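Long-range contacts in hydrazine synthase subunit alpha (Candidatus Kuenenia stuttgartiensis, PDB 5C2V), which condenses hydroxylamine with ammonia to hydrazine, as the heme c-bearing alpha subunit of the anammox hydrazine synthase complex: residues Leu187-Thr192 with Thr217-Thr222; Ser127-Ala132 with Met165-Gly170; Gly194-Gln199 with His213-Ile218. One frame throughout, in Å; residues are numbered along the deposited sequence.

Contact 1. Residues Leu187-Thr192 with Thr217-Thr222; sequences LYRLDT and TIDQIT
Tyr-188 to Asp-191 pair with Thr-217 to Gln-220 as antiparallel strands of a sheet that, as the third of six in succession, is probably one blade of the six-bladed beta-propeller in the N-terminal domain. Backbone bonds run both ways in the hydrogen-bonded pairs Arg-189/Asp-219 and Asp-191/Thr-217; in the first, Arg-189 N reaches Asp-219 O at 2.9 Å and Asp-219 N returns to Arg-189 O. Beyond Gln-220, Ile-221 N still bonds Leu-187 O (3.0 Å).

The apolar contacts lie mostly on the face of Tyr-188, Leu-190, Ile-218 and Gln-220. Gln-220 stretches out, CG trans to its own N (chi1 -177°), and lays CG over one face of the Tyr-188 ring near the rim, a CH-pi contact 4.3 Å from the centroid. Leu-190 CD1 meets Ile-218 CG2 at 3.6 Å.

On the other face the extended Arg-189 runs alongside Asp-219 in the same direction, its CG and CD passing Ile-221 CG2. Asp-219 OD2 also pairs with Arg-549, while Arg-189 makes a cation-pi contact with Trp-264. In the salt bridge Arg-189 NE approaches the anti lone pair of Asp-219 OD2 at 3.0 Å, with that oxygen 23° out of the guanidinium plane.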
loop_
_atom_site.group_PDB
_atom_site.type_symbol
_atom_site.label_atom_id
_atom_site.label_comp_id
_atom_site.label_asym_id
_atom_site.label_seq_id
_atom_site.Cartn_x
_atom_site.Cartn_y
_atom_site.Cartn_z
ATOM N N LEU D 187 -0.944 7.601 29.248
ATOM C CA LEU D 187 -0.152 8.634 29.904
ATOM C C LEU D 187 -0.803 9.111 31.197
ATOM O O LEU D 187 -2.018 9.300 31.267
ATOM C CB LEU D 187 0.078 9.819 28.965
ATOM C CG LEU D 187 0.989 9.568 27.761
ATOM C CD1 LEU D 187 1.266 10.866 27.017
ATOM C CD2 LEU D 187 2.290 8.907 28.194
ATOM N N TYR D 188 0.025 9.295 32.219
ATOM C CA TYR D 188 -0.421 9.780 33.516
ATOM C C TYR D 188 0.344 11.034 33.920
ATOM O O TYR D 188 1.562 11.124 33.718
ATOM C CB TYR D 188 -0.233 8.711 34.595
ATOM C CG TYR D 188 -1.210 7.559 34.548
ATOM C CD1 TYR D 188 -0.965 6.446 33.755
ATOM C CD2 TYR D 188 -2.363 7.572 35.322
ATOM C CE1 TYR D 188 -1.852 5.386 33.720
ATOM C CE2 TYR D 188 -3.255 6.517 35.294
ATOM C CZ TYR D 188 -2.994 5.427 34.491
ATOM O OH TYR D 188 -3.880 4.374 34.460
ATOM N N ARG D 189 -0.374 11.998 34.488
ATOM C CA ARG D 189 0.261 13.136 35.139
ATOM C C ARG D 189 0.286 12.886 36.644
ATOM O O ARG D 189 -0.658 12.329 37.211
ATOM C CB ARG D 189 -0.458 14.447 34.809
ATOM C CG ARG D 189 -1.873 14.572 35.349
ATOM C CD ARG D 189 -2.413 15.974 35.107
ATOM N NE ARG D 189 -3.815 16.105 35.492
ATOM C CZ ARG D 189 -4.509 17.236 35.402
ATOM N NH1 ARG D 189 -3.930 18.336 34.943
ATOM N NH2 ARG D 189 -5.782 17.267 35.775
ATOM N N LEU D 190 1.379 13.289 37.283
ATOM C CA LEU D 190 1.606 12.960 38.684
ATOM C C LEU D 190 1.999 14.184 39.503
ATOM O O LEU D 190 3.012 14.832 39.229
ATOM C CB LEU D 190 2.686 11.877 38.796
ATOM C CG LEU D 190 3.141 11.381 40.172
ATOM C CD1 LEU D 190 3.494 9.910 40.098
ATOM C CD2 LEU D 190 4.340 12.168 40.674
ATOM N N ASP D 191 1.187 14.492 40.509
ATOM C CA ASP D 191 1.520 15.528 41.474
ATOM C C ASP D 191 2.439 14.938 42.536
ATOM O O ASP D 191 2.086 13.966 43.221
ATOM C CB ASP D 191 0.257 16.114 42.111
ATOM C CG ASP D 191 0.508 17.455 42.780
ATOM O OD1 ASP D 191 1.579 17.630 43.400
ATOM O OD2 ASP D 191 -0.367 18.340 42.684
ATOM N N THR D 192 3.621 15.540 42.654
ATOM C CA THR D 192 4.669 15.063 43.546
ATOM C C THR D 192 4.480 15.533 44.985
ATOM O O THR D 192 5.074 14.975 45.906
ATOM C CB THR D 192 6.059 15.528 43.064
ATOM O OG1 THR D 192 6.144 16.956 43.146
ATOM C CG2 THR D 192 6.304 15.094 41.627
ATOM N N THR D 217 0.086 11.857 43.840
ATOM C CA THR D 217 -1.237 11.625 43.256
ATOM C C THR D 217 -1.148 11.455 41.740
ATOM O O THR D 217 -0.378 12.148 41.085
ATOM C CB THR D 217 -2.210 12.778 43.584
ATOM O OG1 THR D 217 -2.212 13.018 44.997
ATOM C CG2 THR D 217 -3.625 12.439 43.134
ATOM N N ILE D 218 -1.927 10.530 41.181
ATOM C CA ILE D 218 -1.897 10.318 39.735
ATOM C C ILE D 218 -3.255 10.522 39.062
ATOM O O ILE D 218 -4.307 10.207 39.630
ATOM C CB ILE D 218 -1.385 8.906 39.377
ATOM C CG1 ILE D 218 -2.204 7.833 40.096
ATOM C CG2 ILE D 218 0.086 8.770 39.720
ATOM C CD1 ILE D 218 -1.802 6.419 39.738
ATOM N N ASP D 219 -3.205 11.053 37.843
ATOM C CA ASP D 219 -4.389 11.261 37.015
ATOM C C ASP D 219 -4.116 10.778 35.591
ATOM O O ASP D 219 -3.025 10.988 35.062
ATOM C CB ASP D 219 -4.791 12.738 37.014
ATOM C CG ASP D 219 -5.982 13.020 36.118
ATOM O OD1 ASP D 219 -6.944 12.224 36.135
ATOM O OD2 ASP D 219 -5.953 14.038 35.394
ATOM N N GLN D 220 -5.103 10.137 34.971
ATOM C CA GLN D 220 -4.921 9.577 33.633
ATOM C C GLN D 220 -5.356 10.560 32.550
ATOM O O GLN D 220 -6.543 10.854 32.407
ATOM C CB GLN D 220 -5.703 8.269 33.496
ATOM C CG GLN D 220 -5.526 7.574 32.158
ATOM C CD GLN D 220 -6.329 6.294 32.058
ATOM O OE1 GLN D 220 -6.922 5.841 33.038
ATOM N NE2 GLN D 220 -6.355 5.703 30.870
ATOM N N ILE D 221 -4.389 11.069 31.793
ATOM C CA ILE D 221 -4.669 12.082 30.779
ATOM C C ILE D 221 -4.937 11.545 29.365
ATOM O O ILE D 221 -5.418 12.285 28.508
ATOM C CB ILE D 221 -3.509 13.089 30.691
ATOM C CG1 ILE D 221 -2.232 12.385 30.219
ATOM C CG2 ILE D 221 -3.289 13.756 32.039
ATOM C CD1 ILE D 221 -1.026 13.293 30.147
ATOM N N THR D 222 -4.638 10.271 29.121
ATOM C CA THR D 222 -4.839 9.681 27.792
ATOM C C THR D 222 -5.577 8.351 27.887
ATOM O O THR D 222 -5.190 7.474 28.648
ATOM C CB THR D 222 -3.508 9.460 27.044
ATOM O OG1 THR D 222 -2.695 8.527 27.767
ATOM C CG2 THR D 222 -2.755 10.773 26.874
#

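Contact 2. Residues Ser127-Ala132 with Met165-Gly170; sequences SPIYYA and MIIFSG
An antiparallel pair of strands, 124-131 and 154-171 of one sheet in the N-terminal domain, joins Ile-129 to Ile-167 and Tyr-131 to Met-165, both hydrogen-bonded pairs. Ile-129 N bonds Ile-167 O at 2.9 Å and is answered by Ile-167 N to Ile-129 O; Tyr-131 N bonds Met-165 O, and Met-165 N returns to Tyr-131 O.

Between these pairs Tyr-130 faces Ile-166. Their side chains run alongside each other in the same direction, and the ring carbon CE1 of Tyr-130 touches Ile-166 CD1 at 3.7 Å. The other branch of Ile-166, CG2, lies trans to the backbone N (CG1 chi1 -68°) and is thereby brought to Pro-128 CB at 3.9 Å. Pro-128 CB also meets Phe-168 CB.

On the face of Ile-129, Tyr-131, Met-165 and Ile-167, Ile-129 CG1 crosses over Ile-167 CB at 3.8 Å, and Ile-167 CG1 reaches Tyr-131 CB at 4.0 Å. The Tyr-131 ring leads away from Met-165 toward Trp-264, its hydroxyl bonded to Gly-237 O and Ile-397 N. Apolar side chains lie on both faces of the strand pair, in an antiparallel sheet that, third of six in succession, is probably one propeller blade.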
loop_
_atom_site.group_PDB
_atom_site.type_symbol
_atom_site.label_atom_id
_atom_site.label_comp_id
_atom_site.label_asym_id
_atom_site.label_seq_id
_atom_site.Cartn_x
_atom_site.Cartn_y
_atom_site.Cartn_z
ATOM N N SER D 127 9.219 5.337 31.665
ATOM C CA SER D 127 9.499 6.602 30.980
ATOM C C SER D 127 8.926 7.848 31.663
ATOM O O SER D 127 8.107 8.554 31.074
ATOM C CB SER D 127 8.986 6.534 29.540
ATOM O OG SER D 127 9.679 5.543 28.801
ATOM N N PRO D 128 9.352 8.125 32.908
ATOM C CA PRO D 128 8.910 9.354 33.575
ATOM C C PRO D 128 9.663 10.589 33.082
ATOM O O PRO D 128 10.846 10.492 32.758
ATOM C CB PRO D 128 9.219 9.075 35.044
ATOM C CG PRO D 128 10.425 8.205 34.993
ATOM C CD PRO D 128 10.292 7.359 33.748
ATOM N N ILE D 129 8.984 11.730 33.028
ATOM C CA ILE D 129 9.633 13.001 32.715
ATOM C C ILE D 129 9.116 14.098 33.635
ATOM O O ILE D 129 8.010 14.002 34.172
ATOM C CB ILE D 129 9.407 13.435 31.249
ATOM C CG1 ILE D 129 7.912 13.580 30.955
ATOM C CG2 ILE D 129 10.066 12.460 30.280
ATOM C CD1 ILE D 129 7.611 14.149 29.587
ATOM N N TYR D 130 9.920 15.141 33.814
ATOM C CA TYR D 130 9.512 16.279 34.624
ATOM C C TYR D 130 8.875 17.356 33.760
ATOM O O TYR D 130 9.418 17.746 32.727
ATOM C CB TYR D 130 10.701 16.861 35.391
ATOM C CG TYR D 130 11.242 15.952 36.470
ATOM C CD1 TYR D 130 10.492 15.662 37.603
ATOM C CD2 TYR D 130 12.508 15.392 36.362
ATOM C CE1 TYR D 130 10.984 14.835 38.594
ATOM C CE2 TYR D 130 13.010 14.563 37.349
ATOM C CZ TYR D 130 12.243 14.288 38.462
ATOM O OH TYR D 130 12.736 13.465 39.448
ATOM N N TYR D 131 7.709 17.819 34.187
ATOM C CA TYR D 131 7.041 18.936 33.542
ATOM C C TYR D 131 6.811 20.006 34.587
ATOM O O TYR D 131 6.096 19.781 35.558
ATOM C CB TYR D 131 5.719 18.500 32.915
ATOM C CG TYR D 131 5.010 19.599 32.158
ATOM C CD1 TYR D 131 5.546 20.115 30.987
ATOM C CD2 TYR D 131 3.803 20.115 32.611
ATOM C CE1 TYR D 131 4.903 21.117 30.288
ATOM C CE2 TYR D 131 3.151 21.117 31.919
ATOM C CZ TYR D 131 3.706 21.614 30.758
ATOM O OH TYR D 131 3.063 22.609 30.060
ATOM N N ALA D 132 7.388 21.181 34.394
ATOM C CA ALA D 132 7.343 22.158 35.461
ATOM C C ALA D 132 6.093 23.011 35.309
ATOM O O ALA D 132 5.992 23.852 34.416
ATOM C CB ALA D 132 8.593 23.006 35.446
ATOM N N MET D 165 5.624 18.484 38.069
ATOM C CA MET D 165 4.760 17.340 37.848
ATOM C C MET D 165 5.569 16.262 37.144
ATOM O O MET D 165 6.610 16.551 36.553
ATOM C CB MET D 165 3.542 17.734 37.013
ATOM C CG MET D 165 2.713 18.861 37.605
ATOM S SD MET D 165 1.674 18.311 38.969
ATOM C CE MET D 165 0.585 17.177 38.112
ATOM N N ILE D 166 5.104 15.021 37.213
ATOM C CA ILE D 166 5.776 13.941 36.504
ATOM C C ILE D 166 4.838 13.264 35.514
ATOM O O ILE D 166 3.839 12.659 35.901
ATOM C CB ILE D 166 6.340 12.885 37.472
ATOM C CG1 ILE D 166 7.491 13.475 38.287
ATOM C CG2 ILE D 166 6.824 11.666 36.702
ATOM C CD1 ILE D 166 8.181 12.471 39.184
ATOM N N ILE D 167 5.164 13.376 34.231
ATOM C CA ILE D 167 4.386 12.719 33.190
ATOM C C ILE D 167 5.031 11.386 32.841
ATOM O O ILE D 167 6.180 11.347 32.407
ATOM C CB ILE D 167 4.283 13.582 31.917
ATOM C CG1 ILE D 167 3.930 15.029 32.273
ATOM C CG2 ILE D 167 3.267 12.990 30.952
ATOM C CD1 ILE D 167 2.601 15.182 32.977
ATOM N N PHE D 168 4.304 10.290 33.032
ATOM C CA PHE D 168 4.882 8.981 32.744
ATOM C C PHE D 168 3.915 8.078 31.990
ATOM O O PHE D 168 2.727 8.370 31.892
ATOM C CB PHE D 168 5.338 8.296 34.038
ATOM C CG PHE D 168 4.210 7.801 34.903
ATOM C CD1 PHE D 168 3.585 8.647 35.804
ATOM C CD2 PHE D 168 3.788 6.483 34.827
ATOM C CE1 PHE D 168 2.553 8.191 36.605
ATOM C CE2 PHE D 168 2.755 6.022 35.622
ATOM C CZ PHE D 168 2.138 6.876 36.513
ATOM N N SER D 169 4.437 6.984 31.447
ATOM C CA SER D 169 3.596 6.003 30.775
ATOM C C SER D 169 3.315 4.843 31.717
ATOM O O SER D 169 4.209 4.378 32.418
ATOM C CB SER D 169 4.261 5.502 29.492
ATOM O OG SER D 169 3.466 4.515 28.859
ATOM N N GLY D 170 2.073 4.373 31.742
ATOM C CA GLY D 170 1.723 3.276 32.623
ATOM C C GLY D 170 0.557 2.444 32.134
ATOM O O GLY D 170 -0.300 2.924 31.394
#

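Contact 3. Residues Gly194-Gln199 with His213-Ile218; sequences GGKIIQ and HLNTTI
Two successive glycines, Gly-194 and Gly-195, with positive phi of 97° and 103°, bring the start of a helix against the turn and first strand residues at Asn-215 to Thr-217. The touching surface is largely glycine backbone on one side and the Asn-215 amide, the Thr-216 backbone and the Thr-217 hydroxyl on the other. Gly-194 is the centre of it. Its CA lies 4.1 Å from Thr-216 N, and its N comes within 3.2 Å of Asn-215 O at an angle too poor for a hydrogen bond. Asn-215 OD1 approaches the same glycine from the side-chain end, 3.7 Å from the bare Gly-194 CA.

Asn-215 reaches Gly-194 because CG stands trans to the backbone N (chi1 -165°), which swings the amide toward the glycine pair. Lys-196, bent at its second torsion, crosses Asn-215 at about a right angle and sets NZ near Asn-215 OD1, a loose approach at 3.9 Å, with the lysine on the exposed side. On the buried side, Thr-217 turns its hydroxyl toward the glycine peptide, OG1 lying 3.5 Å from Gly-194 C and 3.7 Å from Gly-195 N.

Gly-195 occupies the N-cap position, and its O accepts Gln-199 N at 3.0 Å in the opening turn of the helix. Asn-215 and Thr-216 together face Phe-211, forming a G1 beta bulge where strand 209-211 turns back into strand 216-220. The helix, 196-201, follows strand 186-191, and Asp-191 OD2 binds Ile-198 N within its first turn; Ile-197 and Ile-198 rest on Met-165 of strand 154-171, while Leu-214, Asn-215 and Thr-216 border strand 116-117.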
loop_
_atom_site.group_PDB
_atom_site.type_symbol
_atom_site.label_atom_id
_atom_site.label_comp_id
_atom_site.label_asym_id
_atom_site.label_seq_id
_atom_site.Cartn_x
_atom_site.Cartn_y
_atom_site.Cartn_z
ATOM N N GLY D 194 1.547 15.659 46.591
ATOM C CA GLY D 194 0.382 15.038 47.198
ATOM C C GLY D 194 -0.921 15.683 46.771
ATOM O O GLY D 194 -1.946 15.549 47.444
ATOM N N GLY D 195 -0.879 16.391 45.649
ATOM C CA GLY D 195 -2.044 17.082 45.134
ATOM C C GLY D 195 -1.981 18.568 45.417
ATOM O O GLY D 195 -2.858 19.325 45.000
ATOM N N LYS D 196 -0.951 19.009 46.121
ATOM C CA LYS D 196 -0.929 20.404 46.528
ATOM C C LYS D 196 -0.478 21.327 45.400
ATOM O O LYS D 196 -0.754 22.519 45.436
ATOM C CB LYS D 196 -0.049 20.586 47.770
ATOM C CG LYS D 196 -0.750 20.189 49.069
ATOM C CD LYS D 196 -0.435 18.751 49.439
ATOM C CE LYS D 196 -1.219 18.272 50.647
ATOM N NZ LYS D 196 -0.798 16.899 51.042
ATOM N N ILE D 197 0.200 20.783 44.392
ATOM C CA ILE D 197 0.609 21.588 43.240
ATOM C C ILE D 197 -0.589 21.843 42.329
ATOM O O ILE D 197 -0.776 22.951 41.818
ATOM C CB ILE D 197 1.743 20.912 42.448
ATOM C CG1 ILE D 197 3.032 20.954 43.270
ATOM C CG2 ILE D 197 1.947 21.593 41.096
ATOM C CD1 ILE D 197 4.271 20.541 42.511
ATOM N N ILE D 198 -1.407 20.813 42.145
ATOM C CA ILE D 198 -2.674 20.949 41.439
ATOM C C ILE D 198 -3.586 21.896 42.217
ATOM O O ILE D 198 -4.333 22.681 41.632
ATOM C CB ILE D 198 -3.360 19.578 41.248
ATOM C CG1 ILE D 198 -2.522 18.697 40.323
ATOM C CG2 ILE D 198 -4.758 19.742 40.678
ATOM C CD1 ILE D 198 -2.362 19.258 38.928
ATOM N N GLN D 199 -3.499 21.834 43.542
ATOM C CA GLN D 199 -4.271 22.726 44.400
ATOM C C GLN D 199 -3.757 24.156 44.280
ATOM O O GLN D 199 -4.508 25.115 44.449
ATOM C CB GLN D 199 -4.214 22.259 45.856
ATOM C CG GLN D 199 -5.223 22.946 46.760
ATOM C CD GLN D 199 -5.225 22.386 48.169
ATOM O OE1 GLN D 199 -4.325 21.644 48.560
ATOM N NE2 GLN D 199 -6.246 22.740 48.940
ATOM N N HIS D 213 0.725 7.268 51.233
ATOM C CA HIS D 213 1.950 6.865 51.916
ATOM C C HIS D 213 3.193 7.350 51.175
ATOM O O HIS D 213 4.263 7.490 51.768
ATOM C CB HIS D 213 1.989 5.343 52.096
ATOM C CG HIS D 213 1.654 4.573 50.856
ATOM N ND1 HIS D 213 0.358 4.379 50.428
ATOM C CD2 HIS D 213 2.445 3.933 49.962
ATOM C CE1 HIS D 213 0.366 3.662 49.318
ATOM N NE2 HIS D 213 1.619 3.379 49.015
ATOM N N LEU D 214 3.050 7.597 49.877
ATOM C CA LEU D 214 4.139 8.151 49.080
ATOM C C LEU D 214 4.014 9.664 48.894
ATOM O O LEU D 214 4.891 10.292 48.298
ATOM C CB LEU D 214 4.194 7.464 47.716
ATOM C CG LEU D 214 4.309 5.941 47.773
ATOM C CD1 LEU D 214 4.308 5.342 46.376
ATOM C CD2 LEU D 214 5.557 5.532 48.540
ATOM N N ASN D 215 2.929 10.233 49.414
ATOM C CA ASN D 215 2.617 11.654 49.241
ATOM C C ASN D 215 2.599 12.058 47.767
ATOM O O ASN D 215 3.187 13.068 47.381
ATOM C CB ASN D 215 3.615 12.524 50.015
ATOM C CG ASN D 215 3.138 13.958 50.178
ATOM O OD1 ASN D 215 1.954 14.212 50.399
ATOM N ND2 ASN D 215 4.062 14.905 50.058
ATOM N N THR D 216 1.931 11.256 46.941
ATOM C CA THR D 216 1.833 11.541 45.509
ATOM C C THR D 216 0.417 11.297 45.001
ATOM O O THR D 216 -0.368 10.612 45.653
ATOM C CB THR D 216 2.814 10.682 44.686
ATOM O OG1 THR D 216 2.552 9.292 44.923
ATOM C CG2 THR D 216 4.254 10.991 45.061
ATOM N N THR D 217 0.086 11.857 43.840
ATOM C CA THR D 217 -1.237 11.625 43.256
ATOM C C THR D 217 -1.148 11.455 41.740
ATOM O O THR D 217 -0.378 12.148 41.085
ATOM C CB THR D 217 -2.210 12.778 43.584
ATOM O OG1 THR D 217 -2.212 13.018 44.997
ATOM C CG2 THR D 217 -3.625 12.439 43.134
ATOM N N ILE D 218 -1.927 10.530 41.181
ATOM C CA ILE D 218 -1.897 10.318 39.735
ATOM C C ILE D 218 -3.255 10.522 39.062
ATOM O O ILE D 218 -4.307 10.207 39.630
ATOM C CB ILE D 218 -1.385 8.906 39.377
ATOM C CG1 ILE D 218 -2.204 7.833 40.096
ATOM C CG2 ILE D 218 0.086 8.770 39.720
ATOM C CD1 ILE D 218 -1.802 6.419 39.738
#

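In the fold
Along the chain contact 2 closes before contact 1 and contact 3 open, and the latter two share Thr-217 and Ile-218 on strand 216-220. All three reach one antiparallel sheet. Strand 154-171 of contact 2 pairs directly with strand 186-191 of contact 1, whose other neighbour is strand 216-220, so the centres of contacts 1 and 2 lie about 8 Å apart. The centre of contact 3 lies about 10 Å from that of contact 1 and about 14 Å from that of contact 2, where the N-terminal end of helix 196-201 meets the start of strand 216-220. In the chain this helix comes between strands 186-191 and 209-211, and it packs on Met-165.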